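Side-chain contacts in hydrolase, isochorismatase family (Pseudomonas putida, PDB 4L07), which hydrolyses maleamate as a maleamate amidase, probably yielding maleate and ammonia in the bacterial breakdown of N-heterocycles: residues A181-I186 against G191-S196; S49-I54 against V140-T145; V20-I25 against L200-S205; E5-A10 against I186-G191; L57-E62 against G106-D111. All coordinates share one frame; numbering follows the deposited sequence.

Interaction 1. Residues A181-I186 against G191-S196; sequences ASLYDI and GDVTDS
The flat group that meets a partner here is the carbonyl of Ile186. Gly191 N comes to its O from above the carbonyl plane, 44° out of it, and the bond is still straight (2.9 Å between Gly191 N and Ile186 O, 172° at the hydrogen). This bond reaches back five residues and ties the end of helix 176-189 to the start of strand 192-194. A second carbonyl touches a methyl: Leu183 O lies 3.4 Å from Val193 CG2. Val193 is what fills the angle between helix and strand. Its chi1 of 180° puts CG1 anti to the backbone N and CG2 beside that N. CG1 meets Leu183 CD2 at 4.1 Å, and CG2 faces Ile186 CG2 at 3.9 Å while also brushing Leu183, with both pairs of side chains crossing at about a right angle. Val166 of the neighbouring strand 163-172 closes in on both Ile186 and Val193, and Gln187 OE1 accepts from Val193 N, so that strand and helix hold each other by backbone and side chain alike. Strand 163-172, helix 176-189 and strand 192-194, outermost of the sheet in this chain, follow one another as a beta-alpha-beta crossover, the repeating unit of the parallel-sheet isochorismatase fold.

Interaction 2. Residues S49-I54 against V140-T145; sequences SRTKEI and VVTGAT. With SO4 (sulfate ion), chain C.
Two threonines meet tip to tip here, and their first torsions decide which branches face. Thr51 has chi1 -59°, with CG2 anti to its backbone N and OG1 beside that N; in Thr142, chi1 67° lodges OG1 between the backbone N and the carbonyl carbon. The closest approach is therefore methyl to hydroxyl, 3.4 Å from Thr51 CG2 to Thr142 OG1. The hydroxyls make no bond to each other: Thr51 OG1 bonds instead to Gln47 O, one turn back in helix 45-60, and Thr142 OG1 weakly to Ile25 O of the adjacent strand. One helical turn on, Ile54 CG2 rests 4.3 Å from Val140 CG2. A glycine in place of Thr51, lacking both branches, would probably open a gap against Thr142 and leave Gln47 O without this hydroxyl. Strand 138-144 then runs through a cis peptide to Thr145, whose N (2.9 Å) and OG1 (2.7 Å) both donate to sulfate O2. Cys149 N and Arg174 of the same chain also bind this ion, as does Lys189 of the second subunit. The sulfate, probably from the crystallisation liquor, marks a site suited to an anion, consistent with it receiving the carboxylate or the developing oxyanion of an amide substrate.

Interaction 3. Residues V20-I25 against L200-S205; sequences VHPAII and LKWLRS
Pro22 is the tight spot of this contact, met on its helix-facing side by two side chains of helix 196-207. Its CB lies 3.6 Å from Trp202 CH2 and 3.7 Å from Leu203 CD2, and its CG stays almost as near, 3.7 Å from Trp202 CH2. The indole gets there because Trp202 has CG anti to the backbone N (chi1 174°), which swings the six-membered ring in toward the strand. Proline and indole cross obliquely, while Pro22 and Leu203 slide past each other in opposite directions. Strand 22-27 is an inner strand of the parallel sheet, between strands 65-70 and 138-144; the axes of strand 22-25 and helix 200-205 come within 10.7 Å and run roughly antiparallel, at 145°, as expected for one of the helices flanking an alpha/beta sheet. Deeper in, the fit is looser: Ile24 CD1 reaches Leu203 CD1 at 4.3 Å, and Ile24 also meets Ile54 and Ala58 of helix 45-60. A serine in place of Trp202 would probably leave Pro22 CB and CG in contact with Leu203 alone among the helix side chains and Arg18 without its cation-pi partner. Toward solvent the segments part. Val20 and His21 turn away from the helix, their backbone N atoms bound to the carboxylate of Asp137, and Lys201, Arg204 and Ser205 lie exposed on the outer side of the helix.

Interaction 4. Residues E5-A10 against I186-G191; sequences EVYDAA and IQQKYG. With SO4 (sulfate ion), chain E.
The short N-terminal helix 3-9 docks through Tyr7 on the last turn of helix 176-189, at Gln188 and Lys189, beside the interface with a second subunit. Gln188 carries most of the touch. Bent at chi2 (-54°), it lays its CG 3.7 Å from Tyr7 CD1 and its NE2 3.6 Å from the same carbon. The amide plane stands 87° from the ring, and NE2 approaches the ring obliquely. Lys189, extended beyond CG, passes more loosely, with CE 4.2 Å from Tyr7 CE1. The polar ends meet through water: one molecule sits 2.8 Å from both Tyr7 OH and Lys189 NZ, accepting from the lysine, while a second water is hydrogen-bonded to Tyr7 OH but only weakly to NZ. Beyond them, Lys189 NZ donates to sulfate O2 at 2.9 Å. Thr145, Cys149 and Arg174 of the second subunit bind the same ion, so this lysine reaches across the interface into its neighbour's anion pocket, and Tyr7 lies in the second shell behind it. Tyr7 also meets Tyr184 edge-to-face and packs on Pro178 of the second subunit. At the root of the lysine, CB sits 3.6 Å above the plane of the Tyr190 ring, over its centre.

Interaction 5. Residues L57-E62 against G106-D111; sequences LARALE and GIQPND
Arg59 grips Asp111 side-on with two nitrogens, one to each carboxylate oxygen. NE lies 2.8 Å from Asp111 OD1, which it meets at the syn lone pair along a nearly straight bond (173°), and NH2 reaches Asp111 OD2, also at 2.8 Å but more bent. The bend of the arginine at chi3 (-73°) turns this edge of the guanidinium to the acid, nearly coplanar with it. Asp111 OD2 has a second donor, Gln108 N at 2.8 Å, which comes from above the carboxylate plane and ties the acid across its own type I turn. NH1 in turn makes a salt bridge with Asp56, so the arginine sits between two acids, which would be expected to favour its positive charge. Packing takes over on one guanidinium face. There the Gln108 amide stacks with planes 18° apart, CD 3.4 Å above the guanidinium plane and toward its rim, while OE1 lies 3.3 Å from Arg59 CD. All this happens at the surface, where the C-terminal end of helix 45-60 faces the loop entering strand 112-116. Asp111 and Ile107 lean on Phe67 of strand 65-70, and Leu57 packs on helix 196-207.

Four of the contacts lie on the parallel sheet, its helices and the adjoining loop, while interaction 4 sits outside, where the N-terminal helix meets helix 176-189. Interactions 2, 3 and 5 form a cluster, each about 13 Å from the others between centres: 2 and 5 share helix 45-60, 2 and 3 lie on neighbouring strands, and Leu57 links 3 with 5. Interaction 1 stands about 13 Å from interaction 2 and 11 Å from interaction 4, with which it shares helix 176-189. Interactions 4 and 5 are about 34 Å apart, on opposite sides of the chain's centre. Along the chain, 5 nests inside 2, and 2 inside 3, whereas 1 and 4 alternate. The sulfate sites of 2 and 4 draw on both subunits, so the anion pocket probably depends on assembly.

Interaction 1. Residues A181-I186 against G191-S196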
# COMPACT_ATOMS: atom_id res chain seq x y z
N ALA A 181 2.56 5.13 -27.27
CA ALA A 181 3.01 6.10 -26.27
C ALA A 181 3.41 5.40 -24.97
O ALA A 181 4.44 5.73 -24.39
CB ALA A 181 1.93 7.14 -26.01
N SER A 182 2.60 4.44 -24.52
CA SER A 182 2.94 3.74 -23.28
C SER A 182 4.15 2.83 -23.42
O SER A 182 4.97 2.75 -22.51
CB SER A 182 1.73 2.98 -22.71
OG SER A 182 1.03 3.83 -21.80
N LEU A 183 4.29 2.16 -24.56
CA LEU A 183 5.46 1.32 -24.79
C LEU A 183 6.73 2.16 -24.81
O LEU A 183 7.77 1.72 -24.33
CB LEU A 183 5.34 0.51 -26.09
CG LEU A 183 4.31 -0.62 -26.05
CD1 LEU A 183 4.27 -1.32 -27.41
CD2 LEU A 183 4.58 -1.62 -24.93
N TYR A 184 6.64 3.37 -25.34
CA TYR A 184 7.77 4.29 -25.33
C TYR A 184 8.16 4.66 -23.89
O TYR A 184 9.33 4.52 -23.50
CB TYR A 184 7.49 5.56 -26.14
CG TYR A 184 8.61 6.57 -26.05
CD1 TYR A 184 9.79 6.40 -26.79
CD2 TYR A 184 8.51 7.69 -25.22
CE1 TYR A 184 10.83 7.32 -26.71
CE2 TYR A 184 9.55 8.61 -25.13
CZ TYR A 184 10.70 8.42 -25.88
OH TYR A 184 11.73 9.32 -25.81
N ASP A 185 7.18 5.11 -23.11
CA ASP A 185 7.43 5.48 -21.72
C ASP A 185 8.01 4.32 -20.91
O ASP A 185 8.91 4.52 -20.08
CB ASP A 185 6.16 5.99 -21.04
CG ASP A 185 5.73 7.37 -21.53
OD1 ASP A 185 6.47 8.06 -22.27
OD2 ASP A 185 4.60 7.75 -21.16
N ILE A 186 7.46 3.12 -21.12
CA ILE A 186 7.95 1.92 -20.44
C ILE A 186 9.42 1.66 -20.79
O ILE A 186 10.26 1.56 -19.89
CB ILE A 186 7.06 0.69 -20.72
CG1 ILE A 186 5.70 0.87 -20.04
CG2 ILE A 186 7.74 -0.59 -20.22
CD1 ILE A 186 4.60 -0.03 -20.60
N GLY A 191 10.71 -0.48 -17.84
CA GLY A 191 11.03 -1.88 -18.12
C GLY A 191 11.58 -2.05 -19.51
O GLY A 191 11.74 -1.07 -20.24
N ASP A 192 11.90 -3.29 -19.88
CA ASP A 192 12.32 -3.59 -21.24
C ASP A 192 11.17 -4.09 -22.10
O ASP A 192 10.56 -5.12 -21.79
CB ASP A 192 13.49 -4.59 -21.25
CG ASP A 192 14.86 -3.90 -21.19
OD1 ASP A 192 14.91 -2.65 -21.22
OD2 ASP A 192 15.88 -4.61 -21.11
N VAL A 193 10.88 -3.35 -23.17
CA VAL A 193 9.91 -3.75 -24.18
C VAL A 193 10.60 -4.69 -25.16
O VAL A 193 11.66 -4.37 -25.71
CB VAL A 193 9.29 -2.53 -24.91
CG1 VAL A 193 8.28 -2.97 -25.96
CG2 VAL A 193 8.64 -1.59 -23.91
N THR A 194 9.98 -5.83 -25.39
CA THR A 194 10.55 -6.89 -26.20
C THR A 194 9.42 -7.66 -26.87
O THR A 194 8.40 -7.07 -27.15
CB THR A 194 11.52 -7.77 -25.40
OG1 THR A 194 12.13 -8.74 -26.26
CG2 THR A 194 10.82 -8.45 -24.24
N ASP A 195 9.64 -8.91 -27.23
CA ASP A 195 8.56 -9.73 -27.83
C ASP A 195 8.51 -11.14 -27.23
O ASP A 195 9.42 -11.55 -26.51
CB ASP A 195 8.64 -9.75 -29.37
CG ASP A 195 9.92 -10.38 -29.91
OD1 ASP A 195 10.21 -10.16 -31.10
OD2 ASP A 195 10.62 -11.12 -29.18
N SER A 196 7.44 -11.86 -27.55
CA SER A 196 7.20 -13.19 -26.97
C SER A 196 8.29 -14.21 -27.31
O SER A 196 8.67 -15.01 -26.46
CB SER A 196 5.81 -13.72 -27.34
OG SER A 196 5.63 -13.80 -28.74

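Interaction 2. Residues S49-I54 against V140-T145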
# COMPACT_ATOMS: atom_id res chain seq x y z
N SER A 49 -3.00 -15.48 -27.82
CA SER A 49 -2.32 -16.70 -28.25
C SER A 49 -0.82 -16.65 -27.94
O SER A 49 -0.24 -17.66 -27.57
CB SER A 49 -2.59 -17.00 -29.72
OG SER A 49 -2.09 -15.98 -30.55
N ARG A 50 -0.21 -15.47 -28.08
CA ARG A 50 1.19 -15.30 -27.69
C ARG A 50 1.34 -15.46 -26.18
O ARG A 50 2.27 -16.12 -25.70
CB ARG A 50 1.75 -13.93 -28.14
CG ARG A 50 1.76 -13.67 -29.64
CD ARG A 50 2.77 -14.52 -30.40
NE ARG A 50 2.25 -15.86 -30.67
CZ ARG A 50 1.31 -16.15 -31.57
NH1 ARG A 50 0.76 -15.19 -32.30
NH2 ARG A 50 0.91 -17.41 -31.73
N THR A 51 0.42 -14.85 -25.43
CA THR A 51 0.42 -14.94 -23.97
C THR A 51 0.24 -16.39 -23.52
O THR A 51 0.94 -16.85 -22.62
CB THR A 51 -0.66 -14.02 -23.35
OG1 THR A 51 -0.42 -12.66 -23.76
CG2 THR A 51 -0.64 -14.10 -21.82
N LYS A 52 -0.65 -17.13 -24.19
CA LYS A 52 -0.88 -18.54 -23.86
C LYS A 52 0.42 -19.35 -23.97
O LYS A 52 0.71 -20.19 -23.11
CB LYS A 52 -1.97 -19.16 -24.74
CG LYS A 52 -2.29 -20.61 -24.40
CD LYS A 52 -3.45 -21.14 -25.23
CE LYS A 52 -3.74 -22.61 -24.93
NZ LYS A 52 -2.58 -23.50 -25.21
N GLU A 53 1.20 -19.09 -25.01
CA GLU A 53 2.49 -19.77 -25.21
C GLU A 53 3.45 -19.49 -24.05
O GLU A 53 4.09 -20.41 -23.52
CB GLU A 53 3.12 -19.36 -26.54
CG GLU A 53 2.28 -19.74 -27.76
CD GLU A 53 2.94 -19.39 -29.08
OE1 GLU A 53 3.49 -18.27 -29.21
OE2 GLU A 53 2.91 -20.23 -29.99
N ILE A 54 3.55 -18.22 -23.65
CA ILE A 54 4.39 -17.82 -22.53
C ILE A 54 3.95 -18.49 -21.23
O ILE A 54 4.77 -19.06 -20.50
CB ILE A 54 4.42 -16.27 -22.38
CG1 ILE A 54 5.19 -15.64 -23.55
CG2 ILE A 54 5.04 -15.87 -21.06
CD1 ILE A 54 5.18 -14.12 -23.55
N VAL A 140 7.12 -10.69 -16.13
CA VAL A 140 6.74 -10.44 -17.52
C VAL A 140 5.28 -10.02 -17.52
O VAL A 140 4.40 -10.74 -17.02
CB VAL A 140 7.00 -11.64 -18.47
CG1 VAL A 140 8.30 -12.35 -18.14
CG2 VAL A 140 5.84 -12.60 -18.45
N VAL A 141 5.02 -8.82 -18.04
CA VAL A 141 3.68 -8.26 -18.01
C VAL A 141 3.05 -8.33 -19.40
O VAL A 141 3.66 -7.92 -20.38
CB VAL A 141 3.67 -6.81 -17.47
CG1 VAL A 141 2.24 -6.30 -17.34
CG2 VAL A 141 4.36 -6.74 -16.11
N THR A 142 1.83 -8.85 -19.44
CA THR A 142 1.03 -8.98 -20.66
C THR A 142 -0.40 -8.53 -20.34
O THR A 142 -0.74 -8.35 -19.17
CB THR A 142 0.97 -10.46 -21.13
OG1 THR A 142 0.23 -11.24 -20.18
CG2 THR A 142 2.36 -11.05 -21.29
N GLY A 143 -1.23 -8.34 -21.36
CA GLY A 143 -2.64 -8.06 -21.11
C GLY A 143 -3.28 -6.90 -21.85
O GLY A 143 -2.83 -6.51 -22.92
N ALA A 144 -4.36 -6.37 -21.27
CA ALA A 144 -5.13 -5.28 -21.86
C ALA A 144 -5.54 -4.28 -20.79
O ALA A 144 -5.94 -4.68 -19.70
CB ALA A 144 -6.36 -5.84 -22.56
N THR A 145 -5.45 -2.97 -21.07
CA THR A 145 -4.91 -2.43 -22.31
C THR A 145 -3.53 -1.86 -22.05
O THR A 145 -3.20 -1.49 -20.92
CB THR A 145 -5.80 -1.31 -22.90
OG1 THR A 145 -5.87 -0.21 -21.98
CG2 THR A 145 -7.20 -1.83 -23.18
S SO4 C . -8.00 -0.30 -19.32
O1 SO4 C . -8.90 -0.64 -20.45
O2 SO4 C . -6.68 -0.91 -19.50
O3 SO4 C . -7.83 1.17 -19.26
O4 SO4 C . -8.59 -0.75 -18.03

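Interaction 3. Residues V20-I25 against L200-S205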
# COMPACT_ATOMS: atom_id res chain seq x y z
N VAL A 20 16.65 -14.44 -12.10
CA VAL A 20 16.56 -15.88 -12.31
C VAL A 20 15.29 -16.50 -11.72
O VAL A 20 15.14 -17.72 -11.73
CB VAL A 20 17.84 -16.61 -11.82
CG1 VAL A 20 19.03 -16.26 -12.70
CG2 VAL A 20 18.13 -16.29 -10.36
N HIS A 21 14.37 -15.65 -11.24
CA HIS A 21 13.09 -16.11 -10.71
C HIS A 21 11.92 -15.39 -11.34
O HIS A 21 11.37 -14.45 -10.76
CB HIS A 21 13.05 -16.00 -9.19
CG HIS A 21 14.14 -16.79 -8.50
ND1 HIS A 21 14.12 -18.14 -8.43
CD2 HIS A 21 15.29 -16.38 -7.83
CE1 HIS A 21 15.21 -18.57 -7.76
NE2 HIS A 21 15.92 -17.49 -7.39
N PRO A 22 11.54 -15.83 -12.55
CA PRO A 22 10.50 -15.18 -13.34
C PRO A 22 9.09 -15.48 -12.87
O PRO A 22 8.83 -16.56 -12.33
CB PRO A 22 10.70 -15.77 -14.75
CG PRO A 22 11.98 -16.55 -14.70
CD PRO A 22 12.13 -16.97 -13.27
N ALA A 23 8.18 -14.53 -13.11
CA ALA A 23 6.75 -14.74 -12.95
C ALA A 23 6.02 -14.01 -14.07
O ALA A 23 6.47 -12.97 -14.56
CB ALA A 23 6.28 -14.25 -11.58
N ILE A 24 4.89 -14.59 -14.49
CA ILE A 24 4.09 -14.02 -15.56
C ILE A 24 2.84 -13.38 -14.95
O ILE A 24 2.12 -14.02 -14.18
CB ILE A 24 3.66 -15.10 -16.59
CG1 ILE A 24 4.81 -16.08 -16.91
CG2 ILE A 24 3.01 -14.49 -17.83
CD1 ILE A 24 6.09 -15.48 -17.49
N ILE A 25 2.60 -12.12 -15.29
CA ILE A 25 1.37 -11.44 -14.88
C ILE A 25 0.53 -11.18 -16.12
O ILE A 25 0.97 -10.49 -17.04
CB ILE A 25 1.65 -10.10 -14.15
CG1 ILE A 25 2.67 -10.30 -13.02
CG2 ILE A 25 0.34 -9.48 -13.66
CD1 ILE A 25 3.30 -9.01 -12.53
N LEU A 200 10.16 -16.41 -24.51
CA LEU A 200 10.15 -17.87 -24.53
C LEU A 200 11.56 -18.46 -24.46
O LEU A 200 11.82 -19.36 -23.66
CB LEU A 200 9.42 -18.40 -25.77
CG LEU A 200 7.91 -18.14 -25.87
CD1 LEU A 200 7.42 -18.41 -27.28
CD2 LEU A 200 7.12 -18.95 -24.84
N LYS A 201 12.47 -17.92 -25.28
CA LYS A 201 13.87 -18.33 -25.29
C LYS A 201 14.51 -18.07 -23.93
O LYS A 201 15.24 -18.91 -23.40
CB LYS A 201 14.63 -17.61 -26.41
CG LYS A 201 16.09 -17.98 -26.56
CD LYS A 201 16.73 -17.23 -27.72
CE LYS A 201 18.25 -17.32 -27.70
NZ LYS A 201 18.74 -18.66 -28.14
N TRP A 202 14.22 -16.90 -23.36
CA TRP A 202 14.73 -16.50 -22.05
C TRP A 202 14.28 -17.41 -20.93
O TRP A 202 15.09 -17.80 -20.09
CB TRP A 202 14.39 -15.04 -21.75
CG TRP A 202 14.77 -14.62 -20.35
CD1 TRP A 202 16.05 -14.50 -19.82
CD2 TRP A 202 13.87 -14.30 -19.24
NE1 TRP A 202 16.00 -14.12 -18.50
CE2 TRP A 202 14.73 -13.99 -18.09
CE3 TRP A 202 12.48 -14.24 -19.08
CZ2 TRP A 202 14.20 -13.63 -16.86
CZ3 TRP A 202 11.97 -13.88 -17.84
CH2 TRP A 202 12.81 -13.58 -16.75
N LEU A 203 12.99 -17.77 -20.91
CA LEU A 203 12.47 -18.67 -19.87
C LEU A 203 13.14 -20.05 -19.93
O LEU A 203 13.51 -20.60 -18.89
CB LEU A 203 10.94 -18.81 -19.96
CG LEU A 203 10.10 -17.56 -19.67
CD1 LEU A 203 8.64 -17.79 -20.04
CD2 LEU A 203 10.23 -17.13 -18.21
N ARG A 204 13.33 -20.58 -21.13
CA ARG A 204 14.05 -21.85 -21.32
C ARG A 204 15.48 -21.75 -20.81
O ARG A 204 15.99 -22.68 -20.18
CB ARG A 204 14.04 -22.28 -22.79
CG ARG A 204 12.67 -22.67 -23.30
CD ARG A 204 12.73 -23.38 -24.65
NE ARG A 204 11.39 -23.76 -25.10
CZ ARG A 204 10.74 -24.87 -24.74
NH1 ARG A 204 11.30 -25.74 -23.91
NH2 ARG A 204 9.53 -25.10 -25.22
N SER A 205 16.11 -20.60 -21.06
CA SER A 205 17.48 -20.34 -20.61
C SER A 205 17.61 -20.33 -19.08
O SER A 205 18.54 -20.94 -18.55
CB SER A 205 18.01 -19.04 -21.22
OG SER A 205 19.38 -18.88 -20.92

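Interaction 4. Residues E5-A10 against I186-G191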
# COMPACT_ATOMS: atom_id res chain seq x y z
N GLU A 5 18.33 12.48 -27.69
CA GLU A 5 19.48 12.99 -26.95
C GLU A 5 19.10 13.44 -25.54
O GLU A 5 19.85 13.22 -24.59
CB GLU A 5 20.16 14.13 -27.73
CG GLU A 5 20.91 13.62 -28.96
CD GLU A 5 21.24 14.70 -29.98
OE1 GLU A 5 20.64 15.80 -29.96
OE2 GLU A 5 22.11 14.43 -30.84
N VAL A 6 17.93 14.07 -25.41
CA VAL A 6 17.44 14.52 -24.10
C VAL A 6 17.24 13.32 -23.16
O VAL A 6 17.71 13.34 -22.02
CB VAL A 6 16.12 15.32 -24.21
CG1 VAL A 6 15.48 15.53 -22.84
CG2 VAL A 6 16.36 16.66 -24.90
N TYR A 7 16.53 12.30 -23.64
CA TYR A 7 16.27 11.11 -22.82
C TYR A 7 17.55 10.35 -22.47
O TYR A 7 17.73 9.90 -21.34
CB TYR A 7 15.23 10.21 -23.51
CG TYR A 7 13.80 10.59 -23.19
CD1 TYR A 7 13.01 9.78 -22.36
CD2 TYR A 7 13.22 11.75 -23.72
CE1 TYR A 7 11.70 10.12 -22.06
CE2 TYR A 7 11.91 12.10 -23.43
CZ TYR A 7 11.16 11.28 -22.60
OH TYR A 7 9.86 11.63 -22.32
N ASP A 8 18.46 10.24 -23.44
CA ASP A 8 19.76 9.61 -23.20
C ASP A 8 20.56 10.34 -22.11
O ASP A 8 21.05 9.71 -21.17
CB ASP A 8 20.58 9.51 -24.49
CG ASP A 8 21.91 8.79 -24.28
OD1 ASP A 8 21.91 7.66 -23.74
OD2 ASP A 8 22.95 9.36 -24.65
N ALA A 9 20.68 11.66 -22.22
CA ALA A 9 21.42 12.43 -21.23
C ALA A 9 20.77 12.38 -19.84
O ALA A 9 21.46 12.47 -18.83
CB ALA A 9 21.59 13.88 -21.68
N ALA A 10 19.44 12.23 -19.81
CA ALA A 10 18.68 12.14 -18.56
C ALA A 10 18.81 10.76 -17.90
O ALA A 10 18.29 10.54 -16.80
CB ALA A 10 17.21 12.49 -18.79
N ILE A 186 7.46 3.12 -21.12
CA ILE A 186 7.95 1.92 -20.44
C ILE A 186 9.42 1.66 -20.79
O ILE A 186 10.26 1.56 -19.89
CB ILE A 186 7.06 0.69 -20.72
CG1 ILE A 186 5.70 0.87 -20.04
CG2 ILE A 186 7.74 -0.59 -20.22
CD1 ILE A 186 4.60 -0.03 -20.60
N GLN A 187 9.74 1.59 -22.08
CA GLN A 187 11.11 1.35 -22.54
C GLN A 187 12.11 2.38 -21.98
O GLN A 187 13.24 2.03 -21.62
CB GLN A 187 11.17 1.32 -24.08
CG GLN A 187 12.56 1.07 -24.67
CD GLN A 187 13.21 -0.22 -24.19
OE1 GLN A 187 12.54 -1.24 -24.01
NE2 GLN A 187 14.53 -0.19 -24.01
N GLN A 188 11.68 3.63 -21.87
CA GLN A 188 12.54 4.68 -21.35
C GLN A 188 12.72 4.60 -19.84
O GLN A 188 13.85 4.72 -19.35
CB GLN A 188 12.02 6.06 -21.75
CG GLN A 188 12.11 6.35 -23.25
CD GLN A 188 13.52 6.15 -23.80
OE1 GLN A 188 13.70 5.57 -24.87
NE2 GLN A 188 14.52 6.61 -23.06
N LYS A 189 11.63 4.36 -19.11
CA LYS A 189 11.62 4.61 -17.66
C LYS A 189 11.38 3.41 -16.75
O LYS A 189 11.80 3.44 -15.59
CB LYS A 189 10.57 5.68 -17.32
CG LYS A 189 10.74 6.99 -18.09
CD LYS A 189 9.79 8.06 -17.56
CE LYS A 189 9.89 9.33 -18.39
NZ LYS A 189 8.88 10.35 -17.97
N TYR A 190 10.71 2.38 -17.25
CA TYR A 190 10.14 1.37 -16.35
C TYR A 190 10.53 -0.08 -16.58
O TYR A 190 10.66 -0.84 -15.63
CB TYR A 190 8.61 1.49 -16.30
CG TYR A 190 8.13 2.90 -15.99
CD1 TYR A 190 8.49 3.54 -14.81
CD2 TYR A 190 7.32 3.59 -16.90
CE1 TYR A 190 8.06 4.84 -14.54
CE2 TYR A 190 6.89 4.87 -16.64
CZ TYR A 190 7.26 5.49 -15.46
OH TYR A 190 6.82 6.78 -15.20
N GLY A 191 10.71 -0.48 -17.84
CA GLY A 191 11.03 -1.88 -18.12
C GLY A 191 11.58 -2.05 -19.51
O GLY A 191 11.74 -1.07 -20.24
S SO4 E . 9.92 11.74 -14.32
O1 SO4 E . 8.62 12.41 -14.15
O2 SO4 E . 9.78 10.57 -15.21
O3 SO4 E . 10.89 12.68 -14.92
O4 SO4 E . 10.44 11.34 -13.00
O HOH W 1 8.17 9.90 -21.25
O HOH W 2 9.55 12.49 -19.71

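Interaction 5. Residues L57-E62 against G106-D111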
# COMPACT_ATOMS: atom_id res chain seq x y z
N LEU A 57 4.58 -22.33 -21.09
CA LEU A 57 5.98 -22.60 -20.81
C LEU A 57 6.31 -22.33 -19.33
O LEU A 57 6.85 -23.19 -18.65
CB LEU A 57 6.90 -21.77 -21.70
CG LEU A 57 8.24 -22.30 -22.24
CD1 LEU A 57 9.26 -21.17 -22.35
CD2 LEU A 57 8.84 -23.47 -21.46
N ALA A 58 5.97 -21.13 -18.86
CA ALA A 58 6.25 -20.74 -17.47
C ALA A 58 5.64 -21.72 -16.47
O ALA A 58 6.31 -22.14 -15.51
CB ALA A 58 5.76 -19.33 -17.20
N ARG A 59 4.37 -22.07 -16.69
CA ARG A 59 3.65 -22.98 -15.81
C ARG A 59 4.35 -24.34 -15.73
O ARG A 59 4.54 -24.88 -14.64
CB ARG A 59 2.20 -23.14 -16.28
CG ARG A 59 1.24 -23.61 -15.20
CD ARG A 59 -0.12 -23.99 -15.77
NE ARG A 59 -0.90 -22.83 -16.19
CZ ARG A 59 -1.03 -22.41 -17.45
NH1 ARG A 59 -0.43 -23.05 -18.44
NH2 ARG A 59 -1.78 -21.34 -17.71
N ALA A 60 4.72 -24.87 -16.89
CA ALA A 60 5.42 -26.15 -16.99
C ALA A 60 6.78 -26.11 -16.28
O ALA A 60 7.22 -27.12 -15.73
CB ALA A 60 5.58 -26.56 -18.44
N LEU A 61 7.42 -24.94 -16.30
CA LEU A 61 8.71 -24.74 -15.64
C LEU A 61 8.57 -24.39 -14.15
O LEU A 61 9.57 -24.14 -13.48
CB LEU A 61 9.53 -23.66 -16.36
CG LEU A 61 9.99 -23.95 -17.80
CD1 LEU A 61 10.73 -22.76 -18.38
CD2 LEU A 61 10.84 -25.21 -17.87
N GLU A 62 7.33 -24.39 -13.67
CA GLU A 62 7.00 -24.09 -12.26
C GLU A 62 7.35 -22.66 -11.82
O GLU A 62 7.68 -22.41 -10.66
CB GLU A 62 7.57 -25.15 -11.31
CG GLU A 62 6.99 -26.53 -11.58
CD GLU A 62 7.63 -27.65 -10.77
OE1 GLU A 62 7.11 -28.78 -10.84
OE2 GLU A 62 8.64 -27.40 -10.06
N GLY A 106 -5.70 -19.77 -22.24
CA GLY A 106 -5.33 -21.11 -21.80
C GLY A 106 -5.27 -21.25 -20.29
O GLY A 106 -4.64 -22.17 -19.79
N ILE A 107 -5.90 -20.33 -19.57
CA ILE A 107 -5.96 -20.41 -18.10
C ILE A 107 -6.43 -21.80 -17.64
O ILE A 107 -7.35 -22.38 -18.22
CB ILE A 107 -6.86 -19.29 -17.50
CG1 ILE A 107 -6.81 -19.31 -15.96
CG2 ILE A 107 -8.28 -19.34 -18.05
CD1 ILE A 107 -7.49 -18.12 -15.30
N GLN A 108 -5.78 -22.31 -16.61
CA GLN A 108 -6.09 -23.64 -16.06
C GLN A 108 -6.60 -23.48 -14.64
O GLN A 108 -6.35 -22.45 -14.01
CB GLN A 108 -4.83 -24.50 -16.06
CG GLN A 108 -4.22 -24.71 -17.44
CD GLN A 108 -3.00 -25.60 -17.42
OE1 GLN A 108 -2.60 -26.12 -16.37
NE2 GLN A 108 -2.38 -25.78 -18.58
N PRO A 109 -7.33 -24.49 -14.12
CA PRO A 109 -7.87 -24.44 -12.77
C PRO A 109 -6.85 -24.07 -11.69
O PRO A 109 -7.22 -23.40 -10.72
CB PRO A 109 -8.38 -25.87 -12.55
CG PRO A 109 -8.86 -26.27 -13.91
CD PRO A 109 -7.89 -25.64 -14.88
N ASN A 110 -5.59 -24.50 -11.85
CA ASN A 110 -4.52 -24.21 -10.87
C ASN A 110 -4.19 -22.72 -10.77
O ASN A 110 -3.73 -22.25 -9.73
CB ASN A 110 -3.22 -24.93 -11.24
CG ASN A 110 -3.13 -26.36 -10.70
OD1 ASN A 110 -2.08 -27.00 -10.82
ND2 ASN A 110 -4.20 -26.86 -10.12
N ASP A 111 -4.38 -21.99 -11.87
CA ASP A 111 -3.90 -20.61 -11.99
C ASP A 111 -4.61 -19.66 -11.03
O ASP A 111 -5.83 -19.60 -10.99
CB ASP A 111 -4.05 -20.10 -13.43
CG ASP A 111 -3.24 -20.90 -14.45
OD1 ASP A 111 -2.25 -21.58 -14.08
OD2 ASP A 111 -3.59 -20.84 -15.65